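Local coordinates for protein 5-ketofructose reductase (Gluconobacter sp., PDB 7COK) that probably catalyses the reduction of 5-ketofructose to fructose with a nicotinamide cofactor, as a member of the shikimate dehydrogenase family, at residues L130-E142 / A158-D170. Residues are numbered along the deposited sequence; the frame is centred on the assembly and turned at random.
Sequences LGAGGAARAIAVE and ASKAETIAALIND
Ile164 of helix 158-170 packs against Ala132, Ala136, Arg137 and Ala140 of segment 130-142. The two helices are neighbours in a Rossmann-type domain. Helix 134-145 links strands 126-130 and 150-155, which are neighbours in the parallel sheet, in a beta-alpha-beta crossover. Helix 158-171 then leads from 150-155 to the outer strand 175-180. The segment axes run nearly parallel, 10.1 Å apart at an angle of 21°. Gly131 and Gly133 in the turn and Ala136 in the first turn of the helix fit a GxGxxA pattern, consistent with the dinucleotide-binding turn of this fold; no ligand is bound here. Gly133 is the N-cap of helix 134-142.

Apolar packing carries most of the contact. The CD1 of Ile164 reaches into the turn and lies 3.4 Å from the carbonyl O of Ala132. The other branch, Ile164 CG2, meets Ala140 CB at 3.7 Å. Ala132 itself puts CB against the helix backbone, 3.8 Å from Ala161 N. One turn further along, Ile168 CD1 sits 3.6 Å from Ala140 O and also touches Ala140 CB. Val141 CG2 meets Leu167 CD2 at 3.6 Å, the two side chains crossing at about a right angle.

Arg137 adds a polar group at the edge of this packing. Its chain is extended from CG to NE, with CG anti to the backbone N (chi1 -176°), which carries the guanidinium out to Leu167. NE donates a hydrogen bond to Ile89 O, and NH2 a weak one to Leu88 O, so the group is tied to helix 84-89 while its face packs here. Thr163 CG2 lies at the guanidinium edge, 4.0 Å from Arg137 NH1. Leu167 CD2 sits over the centre of one guanidinium face, 3.6 Å from Arg137 CZ.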
loop_
_atom_site.group_PDB
_atom_site.type_symbol
_atom_site.label_atom_id
_atom_site.label_comp_id
_atom_site.label_asym_id
_atom_site.label_seq_id
_atom_site.Cartn_x
_atom_site.Cartn_y
_atom_site.Cartn_z
ATOM N N LEU A 130 -5.549 12.893 34.632
ATOM C CA LEU A 130 -4.674 14.063 34.567
ATOM C C LEU A 130 -4.521 14.502 33.129
ATOM O O LEU A 130 -3.921 13.790 32.318
ATOM C CB LEU A 130 -3.282 13.793 35.171
ATOM C CG LEU A 130 -3.282 13.087 36.511
ATOM C CD1 LEU A 130 -1.892 12.530 36.791
ATOM C CD2 LEU A 130 -3.814 13.982 37.633
ATOM N N GLY A 131 -4.978 15.719 32.844
ATOM C CA GLY A 131 -4.896 16.309 31.502
ATOM C C GLY A 131 -6.228 16.273 30.782
ATOM O O GLY A 131 -7.072 15.427 31.091
ATOM N N ALA A 132 -6.415 17.190 29.831
ATOM C CA ALA A 132 -7.673 17.335 29.091
ATOM C C ALA A 132 -7.592 17.256 27.541
ATOM O O ALA A 132 -8.496 17.739 26.840
ATOM C CB ALA A 132 -8.365 18.628 29.521
ATOM N N GLY A 133 -6.512 16.684 27.011
ATOM C CA GLY A 133 -6.338 16.519 25.558
ATOM C C GLY A 133 -7.258 15.535 24.838
ATOM O O GLY A 133 -8.328 15.130 25.350
ATOM N N GLY A 134 -6.862 15.182 23.614
ATOM C CA GLY A 134 -7.622 14.225 22.798
ATOM C C GLY A 134 -7.706 12.868 23.469
ATOM O O GLY A 134 -8.795 12.239 23.511
ATOM N N ALA A 135 -6.571 12.430 24.013
ATOM C CA ALA A 135 -6.468 11.159 24.753
ATOM C C ALA A 135 -7.405 11.144 25.961
ATOM O O ALA A 135 -8.178 10.211 26.157
ATOM C CB ALA A 135 -5.026 10.913 25.170
ATOM N N ALA A 136 -7.383 12.229 26.735
ATOM C CA ALA A 136 -8.253 12.347 27.900
ATOM C C ALA A 136 -9.759 12.271 27.562
ATOM O O ALA A 136 -10.518 11.562 28.250
ATOM C CB ALA A 136 -7.947 13.609 28.678
ATOM N N ARG A 137 -10.169 13.005 26.527
ATOM C CA ARG A 137 -11.554 12.977 26.048
ATOM C C ARG A 137 -11.994 11.558 25.692
ATOM O O ARG A 137 -13.064 11.112 26.154
ATOM C CB ARG A 137 -11.756 13.978 24.901
ATOM C CG ARG A 137 -13.172 14.077 24.407
ATOM C CD ARG A 137 -13.205 14.997 23.197
ATOM N NE ARG A 137 -14.558 15.094 22.650
ATOM C CZ ARG A 137 -15.446 16.025 23.002
ATOM N NH1 ARG A 137 -15.145 16.966 23.903
ATOM N NH2 ARG A 137 -16.657 16.011 22.466
ATOM N N ALA A 138 -11.197 10.857 24.867
ATOM C CA ALA A 138 -11.567 9.492 24.468
ATOM C C ALA A 138 -11.591 8.509 25.630
ATOM O O ALA A 138 -12.513 7.686 25.727
ATOM C CB ALA A 138 -10.670 9.002 23.346
ATOM N N ILE A 139 -10.592 8.600 26.498
ATOM C CA ILE A 139 -10.500 7.745 27.685
ATOM C C ILE A 139 -11.722 7.977 28.598
ATOM O O ILE A 139 -12.341 7.031 29.050
ATOM C CB ILE A 139 -9.163 7.935 28.442
ATOM C CG1 ILE A 139 -8.057 7.262 27.636
ATOM C CG2 ILE A 139 -9.203 7.296 29.830
ATOM C CD1 ILE A 139 -6.662 7.702 28.041
ATOM N N ALA A 140 -12.079 9.241 28.830
ATOM C CA ALA A 140 -13.252 9.571 29.651
ATOM C C ALA A 140 -14.544 8.977 29.059
ATOM O O ALA A 140 -15.324 8.345 29.765
ATOM C CB ALA A 140 -13.364 11.071 29.853
ATOM N N VAL A 141 -14.721 9.121 27.742
ATOM C CA VAL A 141 -15.916 8.560 27.096
ATOM C C VAL A 141 -15.941 7.048 27.228
ATOM O O VAL A 141 -16.981 6.496 27.572
ATOM C CB VAL A 141 -16.051 9.010 25.629
ATOM C CG1 VAL A 141 -17.163 8.239 24.889
ATOM C CG2 VAL A 141 -16.365 10.502 25.587
ATOM N N GLU A 142 -14.827 6.377 26.915
ATOM C CA GLU A 142 -14.820 4.913 26.961
ATOM C C GLU A 142 -15.088 4.373 28.372
ATOM O O GLU A 142 -15.820 3.400 28.561
ATOM C CB GLU A 142 -13.526 4.328 26.399
ATOM C CG GLU A 142 -13.268 4.598 24.915
ATOM C CD GLU A 142 -14.266 3.999 23.930
ATOM O OE1 GLU A 142 -15.157 3.211 24.301
ATOM O OE2 GLU A 142 -14.157 4.311 22.730
ATOM N N ALA A 158 -8.825 24.676 33.526
ATOM C CA ALA A 158 -9.987 23.936 34.028
ATOM C C ALA A 158 -11.171 23.951 33.074
ATOM O O ALA A 158 -11.952 23.001 33.067
ATOM C CB ALA A 158 -10.404 24.441 35.403
ATOM N N SER A 159 -11.319 25.019 32.282
ATOM C CA SER A 159 -12.398 25.088 31.292
ATOM C C SER A 159 -12.317 23.971 30.243
ATOM O O SER A 159 -13.343 23.479 29.823
ATOM C CB SER A 159 -12.454 26.455 30.614
ATOM O OG SER A 159 -11.388 26.611 29.713
ATOM N N LYS A 160 -11.102 23.571 29.872
ATOM C CA LYS A 160 -10.882 22.416 28.974
ATOM C C LYS A 160 -11.279 21.102 29.653
ATOM O O LYS A 160 -11.873 20.228 29.015
ATOM C CB LYS A 160 -9.423 22.357 28.509
ATOM C CG LYS A 160 -8.989 23.532 27.638
ATOM C CD LYS A 160 -9.032 23.206 26.154
ATOM C CE LYS A 160 -8.657 24.404 25.286
ATOM N NZ LYS A 160 -7.209 24.754 25.290
ATOM N N ALA A 161 -10.968 20.965 30.942
ATOM C CA ALA A 161 -11.495 19.820 31.726
ATOM C C ALA A 161 -13.023 19.849 31.815
ATOM O O ALA A 161 -13.676 18.799 31.678
ATOM C CB ALA A 161 -10.874 19.780 33.125
ATOM N N GLU A 162 -13.585 21.047 32.043
ATOM C CA GLU A 162 -15.032 21.224 32.160
ATOM C C GLU A 162 -15.762 20.805 30.893
ATOM O O GLU A 162 -16.870 20.288 30.990
ATOM C CB GLU A 162 -15.401 22.665 32.585
ATOM C CG GLU A 162 -16.885 22.928 32.863
ATOM C CD GLU A 162 -17.529 21.989 33.873
ATOM O OE1 GLU A 162 -16.833 21.473 34.765
ATOM O OE2 GLU A 162 -18.757 21.769 33.776
ATOM N N THR A 163 -15.125 20.979 29.734
ATOM C CA THR A 163 -15.690 20.532 28.449
ATOM C C THR A 163 -15.889 19.012 28.461
ATOM O O THR A 163 -16.958 18.516 28.119
ATOM C CB THR A 163 -14.835 20.970 27.250
ATOM O OG1 THR A 163 -14.810 22.406 27.174
ATOM C CG2 THR A 163 -15.410 20.419 25.923
ATOM N N ILE A 164 -14.876 18.290 28.928
ATOM C CA ILE A 164 -14.981 16.851 29.048
ATOM C C ILE A 164 -15.982 16.439 30.158
ATOM O O ILE A 164 -16.836 15.565 29.940
ATOM C CB ILE A 164 -13.588 16.182 29.177
ATOM C CG1 ILE A 164 -12.722 16.520 27.945
ATOM C CG2 ILE A 164 -13.748 14.675 29.369
ATOM C CD1 ILE A 164 -11.248 16.162 28.037
ATOM N N ALA A 165 -15.911 17.070 31.333
ATOM C CA ALA A 165 -16.887 16.789 32.384
ATOM C C ALA A 165 -18.343 16.951 31.909
ATOM O O ALA A 165 -19.174 16.065 32.192
ATOM C CB ALA A 165 -16.625 17.626 33.630
ATOM N N ALA A 166 -18.602 18.033 31.161
ATOM C CA ALA A 166 -19.933 18.350 30.625
ATOM C C ALA A 166 -20.370 17.270 29.636
ATOM O O ALA A 166 -21.502 16.817 29.679
ATOM C CB ALA A 166 -19.944 19.721 29.964
ATOM N N LEU A 167 -19.446 16.827 28.786
ATOM C CA LEU A 167 -19.718 15.727 27.859
ATOM C C LEU A 167 -20.163 14.467 28.602
ATOM O O LEU A 167 -21.129 13.824 28.216
ATOM C CB LEU A 167 -18.488 15.430 26.996
ATOM C CG LEU A 167 -18.554 14.273 25.989
ATOM C CD1 LEU A 167 -19.536 14.539 24.860
ATOM C CD2 LEU A 167 -17.147 14.050 25.444
ATOM N N ILE A 168 -19.460 14.135 29.676
ATOM C CA ILE A 168 -19.767 12.945 30.447
ATOM C C ILE A 168 -21.149 13.043 31.093
ATOM O O ILE A 168 -21.966 12.144 30.931
ATOM C CB ILE A 168 -18.621 12.607 31.444
ATOM C CG1 ILE A 168 -17.282 12.344 30.716
ATOM C CG2 ILE A 168 -19.012 11.471 32.375
ATOM C CD1 ILE A 168 -17.327 11.377 29.540
ATOM N N ASN A 169 -21.424 14.159 31.759
ATOM C CA ASN A 169 -22.726 14.364 32.407
ATOM C C ASN A 169 -23.888 14.403 31.429
ATOM O O ASN A 169 -24.942 13.840 31.713
ATOM C CB ASN A 169 -22.712 15.652 33.229
ATOM C CG ASN A 169 -21.790 15.571 34.422
ATOM O OD1 ASN A 169 -21.770 14.567 35.130
ATOM N ND2 ASN A 169 -21.023 16.627 34.648
ATOM N N ASP A 170 -23.671 15.032 30.278
ATOM C CA ASP A 170 -24.729 15.256 29.281
ATOM C C ASP A 170 -25.044 14.047 28.426
ATOM O O ASP A 170 -26.183 13.888 27.964
ATOM C CB ASP A 170 -24.369 16.408 28.359
ATOM C CG ASP A 170 -24.278 17.735 29.077
ATOM O OD1 ASP A 170 -24.757 17.824 30.226
ATOM O OD2 ASP A 170 -23.730 18.687 28.473
#